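Local coordinates for protein 4-methyl-5(B-hydroxyethyl)-thiazole monophosphate biosynthesis enzyme (Vibrio cholerae O1 biovar El Tor, PDB 3OT1) that is of unknown function but belongs to the DJ-1/PfpI family and may take part in making the thiazole phosphate moiety of thiamine, at residues A[12-25]-A[40-54]. Numbering follows the deposited sequence. Where two conformers were deposited one is given.
Sequences ILVPVAHGSEEMET and TMAAVGDKLQVQGSR
Strands 12-16 and 40-43 are the parallel pair of a beta-alpha-beta unit whose helix starts at Glu22. Five backbone bonds zip the strands, from Thr40 N to Ile12 O (2.9 Å) as far as Val44 N to Val16 O. On the face with Leu13 and Pro15, Leu13 CD1 rests on Ala42 CB at 3.7 Å; on the other, selenomethionine Met41, in one of its two conformers, bends at chi3 (64°), bringing CE against Val16 CG1 and Thr25 CG2, two neighbouring methyls. Val16 CG2 meets Val50 CG2 at 3.8 Å. Ala17 to Ser20 form a type II turn, and a water joins His18 N to Val44 O. Gly19 N donates to Gln51 O (2.9 Å), which also lies in the His18 ring plane, 3.2 Å from CD2 at the ring edge. Glu22, with chi1 at 49° and its chain bent again at chi2, turns its carboxylate to the 52-54 backbone: OE1 takes the Ser53 hydroxyl OG at 2.7 Å, nearly along its C-O axis, and OE2 takes Arg54 N at 2.8 Å on its syn side and, further on, Val56 N. Glu21 N-caps the helix through OE2, while OE1 forms a salt bridge with a basic side chain of a neighbouring subunit and, more loosely, faces Arg54 NH1 at 3.6 Å, well out of the guanidinium plane, an interaction of charges only. Such a right-handed parallel crossover is typical of the DJ-1/PfpI alpha/beta sandwich.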
ATOM      1  N   ILE A  12       5.639  -9.863  14.430  1.00  7.81           N
ATOM      2  CA  ILE A  12       6.348  -8.726  13.835  1.00  7.22           C
ATOM      3  C   ILE A  12       5.903  -7.432  14.518  1.00  6.33           C
ATOM      4  O   ILE A  12       4.707  -7.175  14.680  1.00  7.23           O
ATOM      5  CB  ILE A  12       6.010  -8.581  12.324  1.00  7.37           C
ATOM      6  CG1 ILE A  12       6.029  -9.937  11.596  1.00  9.14           C
ATOM      7  CG2 ILE A  12       6.960  -7.560  11.694  1.00  8.21           C
ATOM      8  CD1 ILE A  12       7.399 -10.581  11.551  1.00 11.54           C
ATOM      9  N   LEU A  13       6.880  -6.600  14.854  1.00  5.83           N
ATOM     10  CA  LEU A  13       6.621  -5.276  15.399  1.00  5.72           C
ATOM     11  C   LEU A  13       6.816  -4.237  14.302  1.00  4.81           C
ATOM     12  O   LEU A  13       7.881  -4.212  13.674  1.00  5.57           O
ATOM     13  CB  LEU A  13       7.559  -4.973  16.563  1.00  6.32           C
ATOM     14  CG  LEU A  13       7.411  -3.597  17.210  1.00  6.65           C
ATOM     15  CD1 LEU A  13       6.012  -3.352  17.726  1.00  8.75           C
ATOM     16  CD2 LEU A  13       8.437  -3.448  18.350  1.00  8.67           C
ATOM     17  N   VAL A  14       5.790  -3.409  14.058  1.00  4.99           N
ATOM     18  CA  VAL A  14       5.827  -2.349  13.056  1.00  4.96           C
ATOM     19  C   VAL A  14       5.566  -1.011  13.752  1.00  4.94           C
ATOM     20  O   VAL A  14       4.417  -0.624  14.006  1.00  5.59           O
ATOM     21  CB  VAL A  14       4.789  -2.570  11.940  1.00  4.93           C
ATOM     22  CG1 VAL A  14       4.891  -1.466  10.886  1.00  6.13           C
ATOM     23  CG2 VAL A  14       4.988  -3.925  11.293  1.00  6.40           C
ATOM     24  N   PRO A  15       6.634  -0.275  14.087  1.00  4.93           N
ATOM     25  CA  PRO A  15       6.450   1.057  14.651  1.00  5.21           C
ATOM     26  C   PRO A  15       5.891   2.017  13.606  1.00  4.77           C
ATOM     27  O   PRO A  15       6.197   1.902  12.423  1.00  5.06           O
ATOM     28  CB  PRO A  15       7.868   1.468  15.019  1.00  5.83           C
ATOM     29  CG  PRO A  15       8.579   0.162  15.171  1.00  5.72           C
ATOM     30  CD  PRO A  15       8.046  -0.663  14.072  1.00  5.69           C
ATOM     31  N   VAL A  16       5.068   2.948  14.077  1.00  5.34           N
ATOM     32  CA  VAL A  16       4.528   4.012  13.246  1.00  5.08           C
ATOM     33  C   VAL A  16       4.645   5.328  13.987  1.00  4.99           C
ATOM     34  O   VAL A  16       4.601   5.371  15.219  1.00  6.40           O
ATOM     35  CB  VAL A  16       3.051   3.733  12.875  1.00  5.90           C
ATOM     36  CG1 VAL A  16       2.976   2.509  11.986  1.00  7.57           C
ATOM     37  CG2 VAL A  16       2.149   3.595  14.094  1.00  7.01           C
ATOM     38  N   ALA A  17       4.782   6.403  13.232  1.00  5.18           N
ATOM     39  CA  ALA A  17       4.894   7.746  13.801  1.00  5.65           C
ATOM     40  C   ALA A  17       4.139   8.724  12.935  1.00  5.67           C
ATOM     41  O   ALA A  17       3.793   8.457  11.791  1.00  5.54           O
ATOM     42  CB  ALA A  17       6.382   8.183  13.870  1.00  6.13           C
ATOM     43  N   HIS A  18       3.888   9.902  13.491  1.00  6.42           N
ATOM     44  CA  HIS A  18       3.428  11.032  12.698  1.00  6.71           C
ATOM     45  C   HIS A  18       4.389  11.206  11.540  1.00  6.26           C
ATOM     46  O   HIS A  18       5.587  11.340  11.737  1.00  8.27           O
ATOM     47  CB  HIS A  18       3.387  12.258  13.582  1.00  7.93           C
ATOM     48  CG  HIS A  18       2.842  13.478  12.921  1.00  9.97           C
ATOM     49  ND1 HIS A  18       3.060  14.738  13.430  1.00 14.69           N
ATOM     50  CD2 HIS A  18       2.113  13.640  11.796  1.00 12.63           C
ATOM     51  CE1 HIS A  18       2.472  15.626  12.650  1.00 15.20           C
ATOM     52  NE2 HIS A  18       1.903  14.990  11.641  1.00 15.13           N
ATOM     53  N   GLY A  19       3.876  11.166  10.325  1.00  5.77           N
ATOM     54  CA  GLY A  19       4.703  11.309   9.162  1.00  5.28           C
ATOM     55  C   GLY A  19       5.201  10.032   8.541  1.00  4.65           C
ATOM     56  O   GLY A  19       5.892  10.087   7.518  1.00  5.37           O
ATOM     57  N   SER A  20       4.891   8.882   9.129  1.00  4.76           N
ATOM     58  CA  SER A  20       5.219   7.629   8.487  1.00  4.15           C
ATOM     59  C   SER A  20       4.510   7.508   7.144  1.00  4.13           C
ATOM     60  O   SER A  20       3.388   7.994   6.967  1.00  5.07           O
ATOM     61  CB  SER A  20       4.850   6.428   9.359  1.00  4.58           C
ATOM     62  OG  SER A  20       5.665   6.343  10.522  1.00  5.51           O
ATOM     63  N   GLU A  21       5.180   6.866   6.207  1.00  4.29           N
ATOM     64  CA  GLU A  21       4.637   6.636   4.864  1.00  3.95           C
ATOM     65  C   GLU A  21       3.565   5.551   4.991  1.00  4.09           C
ATOM     66  O   GLU A  21       3.865   4.390   5.322  1.00  4.05           O
ATOM     67  CB  GLU A  21       5.729   6.270   3.881  1.00  4.54           C
ATOM     68  CG  GLU A  21       5.536   6.860   2.485  1.00  4.62           C
ATOM     69  CD  GLU A  21       4.273   6.435   1.829  1.00  5.45           C
ATOM     70  OE1 GLU A  21       3.743   7.226   1.013  1.00  6.65           O
ATOM     71  OE2 GLU A  21       3.792   5.324   2.116  1.00  5.55           O
ATOM     72  N   GLU A  22       2.318   5.958   4.812  1.00  4.25           N
ATOM     73  CA  GLU A  22       1.201   5.081   5.127  1.00  3.96           C
ATOM     74  C   GLU A  22       1.053   3.919   4.170  1.00  4.12           C
ATOM     75  O   GLU A  22       0.645   2.844   4.604  1.00  4.21           O
ATOM     76  CB  GLU A  22      -0.125   5.853   5.223  1.00  4.85           C
ATOM     77  CG  GLU A  22      -0.423   6.791   4.062  1.00  5.00           C
ATOM     78  CD  GLU A  22       0.093   8.195   4.342  1.00  5.16           C
ATOM     79  OE1 GLU A  22       1.313   8.387   4.230  1.00  5.54           O
ATOM     80  OE2 GLU A  22      -0.707   9.079   4.688  1.00  6.22           O
HETATM   81  N   MSE A  23       1.330   4.090   2.874  1.00  4.11           N
HETATM   82  CA  MSE A  23       1.208   2.935   1.978  0.50  4.90           C
HETATM   83  C   MSE A  23       2.326   1.942   2.270  1.00  4.42           C
HETATM   84  O   MSE A  23       2.094   0.737   2.233  1.00  5.24           O
HETATM   85  CB  MSE A  23       1.090   3.282   0.493  0.50  5.83           C
HETATM   86  CG  MSE A  23       2.361   3.474  -0.265  0.50  7.76           C
HETATM   87 SE   MSE A  23       1.966   3.908  -2.115  0.50 11.86          SE
HETATM   88  CE  MSE A  23       2.684   2.401  -3.146  0.50 12.80           C
ATOM     89  N   GLU A  24       3.530   2.422   2.559  1.00  4.44           N
ATOM     90  CA  GLU A  24       4.570   1.482   2.961  1.00  4.33           C
ATOM     91  C   GLU A  24       4.149   0.693   4.195  1.00  4.27           C
ATOM     92  O   GLU A  24       4.301  -0.517   4.273  1.00  4.57           O
ATOM     93  CB  GLU A  24       5.877   2.225   3.236  1.00  5.24           C
ATOM     94  CG  GLU A  24       6.476   2.881   2.009  1.00  5.63           C
ATOM     95  CD  GLU A  24       7.662   3.779   2.290  1.00  5.97           C
ATOM     96  OE1 GLU A  24       8.198   3.792   3.407  1.00  6.22           O
ATOM     97  OE2 GLU A  24       8.053   4.512   1.321  1.00  6.87           O
ATOM     98  N   THR A  25       3.661   1.413   5.193  1.00  4.23           N
ATOM     99  CA  THR A  25       3.234   0.797   6.436  1.00  3.81           C
ATOM    100  C   THR A  25       2.177  -0.271   6.197  1.00  4.37           C
ATOM    101  O   THR A  25       2.292  -1.390   6.699  1.00  4.41           O
ATOM    102  CB  THR A  25       2.674   1.868   7.408  1.00  4.17           C
ATOM    103  OG1 THR A  25       3.687   2.842   7.694  1.00  4.47           O
ATOM    104  CG2 THR A  25       2.222   1.235   8.710  1.00  5.58           C
ATOM    105  N   THR A  40       1.973  -6.382  15.105  1.00  6.68           N
ATOM    106  CA  THR A  40       1.639  -5.338  16.045  1.00  7.57           C
ATOM    107  C   THR A  40       2.138  -3.998  15.517  1.00  6.56           C
ATOM    108  O   THR A  40       3.341  -3.806  15.340  1.00  7.28           O
ATOM    109  CB  THR A  40       2.331  -5.598  17.380  1.00  7.58           C
ATOM    110  OG1 THR A  40       1.878  -6.850  17.881  1.00  9.56           O
ATOM    111  CG2 THR A  40       2.042  -4.505  18.392  1.00 10.18           C
HETATM  112  N   MSE A  41       1.217  -3.051  15.364  1.00  6.64           N
HETATM  113  CA  MSE A  41       1.559  -1.687  14.996  0.70  7.43           C
HETATM  114  C   MSE A  41       1.647  -0.964  16.335  1.00  7.11           C
HETATM  115  O   MSE A  41       0.742  -1.076  17.170  1.00  7.70           O
HETATM  116  CB  MSE A  41       0.466  -1.072  14.136  0.70  8.29           C
HETATM  117  CG  MSE A  41       0.230  -1.814  12.826  0.70  9.95           C
HETATM  118 SE   MSE A  41      -1.192  -1.033  11.762  0.70 12.71          SE
HETATM  119  CE  MSE A  41      -0.329   0.636  11.468  0.70  7.89           C
ATOM    120  N   ALA A  42       2.740  -0.240  16.546  1.00  6.41           N
ATOM    121  CA  ALA A  42       3.003   0.440  17.803  1.00  7.19           C
ATOM    122  C   ALA A  42       3.414   1.873  17.533  1.00  6.77           C
ATOM    123  O   ALA A  42       4.268   2.118  16.708  1.00  7.31           O
ATOM    124  CB  ALA A  42       4.092  -0.301  18.592  1.00  8.13           C
ATOM    125  N   ALA A  43       2.769   2.815  18.205  1.00  6.65           N
ATOM    126  CA  ALA A  43       2.970   4.235  17.929  1.00  7.48           C
ATOM    127  C   ALA A  43       4.098   4.853  18.727  1.00  7.86           C
ATOM    128  O   ALA A  43       4.143   4.711  19.945  1.00  9.84           O
ATOM    129  CB  ALA A  43       1.692   4.999  18.218  1.00  8.85           C
ATOM    130  N   VAL A  44       4.930   5.628  18.043  1.00  7.88           N
ATOM    131  CA  VAL A  44       5.828   6.573  18.666  1.00  9.30           C
ATOM    132  C   VAL A  44       5.024   7.729  19.246  1.00 10.23           C
ATOM    133  O   VAL A  44       4.165   8.313  18.572  1.00 10.02           O
ATOM    134  CB  VAL A  44       6.804   7.133  17.637  1.00  9.60           C
ATOM    135  CG1 VAL A  44       7.673   8.260  18.238  1.00 11.46           C
ATOM    136  CG2 VAL A  44       7.678   6.031  17.093  1.00 12.04           C
ATOM    137  N   GLY A  45       5.327   7.989  20.518  0.50 11.28           N
ATOM    138  CA  GLY A  45       4.611   8.936  21.335  0.50 11.89           C
ATOM    139  C   GLY A  45       3.631   8.267  22.256  0.50 12.68           C
ATOM    140  O   GLY A  45       3.738   7.075  22.583  0.50 12.91           O
ATOM    141  N   ASP A  46       2.660   9.075  22.656  0.50 12.91           N
ATOM    142  CA  ASP A  46       1.691   8.713  23.657  0.50 13.59           C
ATOM    143  C   ASP A  46       0.266   8.722  23.096  0.50 13.34           C
ATOM    144  O   ASP A  46      -0.679   8.444  23.856  0.50 13.76           O
ATOM    145  CB  ASP A  46       1.823   9.667  24.851  0.50 13.84           C
ATOM    146  CG  ASP A  46       3.257   9.750  25.375  0.50 14.96           C
ATOM    147  OD1 ASP A  46       3.775   8.730  25.845  0.50 14.36           O
ATOM    148  OD2 ASP A  46       3.869  10.827  25.275  0.50 17.25           O
ATOM    149  N   LYS A  47       0.102   8.996  21.786  1.00 13.01           N
ATOM    150  CA  LYS A  47      -1.210   8.833  21.137  0.50 12.51           C
ATOM    151  C   LYS A  47      -1.146   7.528  20.315  1.00 11.14           C
ATOM    152  O   LYS A  47      -0.188   7.356  19.548  1.00 11.76           O
ATOM    153  CB  LYS A  47      -1.518  10.005  20.197  0.50 12.92           C
ATOM    154  CG  LYS A  47      -1.728  11.323  20.882  0.50 15.20           C
ATOM    155  CD  LYS A  47      -2.914  12.025  20.274  0.50 17.78           C
ATOM    156  CE  LYS A  47      -3.709  12.754  21.339  0.50 18.90           C
ATOM    157  NZ  LYS A  47      -2.934  13.815  22.023  0.50 19.71           N
ATOM    158  N   LEU A  48      -2.147   6.680  20.378  1.00  9.46           N
ATOM    159  CA  LEU A  48      -2.111   5.465  19.577  1.00  9.40           C
ATOM    160  C   LEU A  48      -2.418   5.677  18.096  1.00  7.70           C
ATOM    161  O   LEU A  48      -2.014   4.866  17.264  1.00  8.23           O
ATOM    162  CB  LEU A  48      -2.973   4.359  20.174  1.00 11.04           C
ATOM    163  CG  LEU A  48      -2.367   3.584  21.358  1.00 13.59           C
ATOM    164  CD1 LEU A  48      -2.054   4.448  22.575  1.00 18.29           C
ATOM    165  CD2 LEU A  48      -3.261   2.419  21.733  1.00 16.48           C
ATOM    166  N   GLN A  49      -3.107   6.760  17.764  1.00  7.54           N
ATOM    167  CA  GLN A  49      -3.281   7.101  16.361  1.00  8.37           C
ATOM    168  C   GLN A  49      -2.289   8.179  15.972  1.00  8.29           C
ATOM    169  O   GLN A  49      -2.044   9.150  16.711  1.00 10.13           O
ATOM    170  CB  GLN A  49      -4.689   7.565  16.080  1.00  9.26           C
ATOM    171  CG  GLN A  49      -5.054   8.898  16.649  1.00 11.03           C
ATOM    172  CD  GLN A  49      -6.453   9.329  16.254  1.00 11.78           C
ATOM    173  OE1 GLN A  49      -7.358   8.502  16.083  1.00 12.02           O
ATOM    174  NE2 GLN A  49      -6.640  10.619  16.104  1.00 13.37           N
ATOM    175  N   VAL A  50      -1.706   8.010  14.801  1.00  7.18           N
ATOM    176  CA  VAL A  50      -0.765   8.959  14.247  1.00  7.38           C
ATOM    177  C   VAL A  50      -1.149   9.226  12.810  1.00  6.32           C
ATOM    178  O   VAL A  50      -1.655   8.349  12.103  1.00  7.58           O
ATOM    179  CB  VAL A  50       0.691   8.453  14.379  1.00  7.94           C
ATOM    180  CG1 VAL A  50       1.057   8.258  15.867  1.00 10.62           C
ATOM    181  CG2 VAL A  50       0.930   7.189  13.552  1.00  9.06           C
ATOM    182  N   GLN A  51      -0.885  10.429  12.342  1.00  6.25           N
ATOM    183  CA  GLN A  51      -1.267  10.793  10.989  1.00  6.41           C
ATOM    184  C   GLN A  51      -0.103  10.534  10.049  1.00  5.48           C
ATOM    185  O   GLN A  51       1.010  11.030  10.257  1.00  6.31           O
ATOM    186  CB  GLN A  51      -1.713  12.242  10.923  1.00  7.61           C
ATOM    187  CG  GLN A  51      -2.421  12.541   9.641  1.00  9.49           C
ATOM    188  CD  GLN A  51      -3.241  13.803   9.660  1.00 12.90           C
ATOM    189  OE1 GLN A  51      -2.919  14.783  10.353  1.00 14.32           O
ATOM    190  NE2 GLN A  51      -4.323  13.795   8.881  1.00 12.09           N
ATOM    191  N   GLY A  52      -0.339   9.712   9.030  1.00  5.68           N
ATOM    192  CA  GLY A  52       0.652   9.433   8.033  1.00  5.44           C
ATOM    193  C   GLY A  52       1.015  10.643   7.193  1.00  5.30           C
ATOM    194  O   GLY A  52       0.376  11.695   7.246  1.00  6.72           O
ATOM    195  N   SER A  53       2.072  10.466   6.414  1.00  5.62           N
ATOM    196  CA  SER A  53       2.636  11.530   5.599  1.00  5.78           C
ATOM    197  C   SER A  53       1.666  12.180   4.627  1.00  5.57           C
ATOM    198  O   SER A  53       1.840  13.347   4.303  1.00  7.13           O
ATOM    199  CB  SER A  53       3.846  10.964   4.847  1.00  5.59           C
ATOM    200  OG  SER A  53       3.500   9.933   3.927  1.00  5.43           O
ATOM    201  N   ARG A  54       0.697  11.419   4.141  1.00  5.15           N
ATOM    202  CA  ARG A  54      -0.316  11.903   3.192  1.00  5.32           C
ATOM    203  C   ARG A  54      -1.700  11.981   3.825  1.00  6.32           C
ATOM    204  O   ARG A  54      -2.717  11.961   3.141  1.00  7.44           O
ATOM    205  CB  ARG A  54      -0.323  11.066   1.908  1.00  5.39           C
ATOM    206  CG  ARG A  54       0.728  11.474   0.868  1.00  5.31           C
ATOM    207  CD  ARG A  54       2.135  11.148   1.312  1.00  5.41           C
ATOM    208  NE  ARG A  54       3.137  11.624   0.379  1.00  5.20           N
ATOM    209  CZ  ARG A  54       4.433  11.416   0.536  1.00  5.61           C
ATOM    210  NH1 ARG A  54       4.862  10.658   1.532  1.00  5.92           N
ATOM    211  NH2 ARG A  54       5.295  11.941  -0.308  1.00  6.62           N
TER
HETATM  212  O   HOH W   1       4.598  10.075  16.375  1.00 11.79           O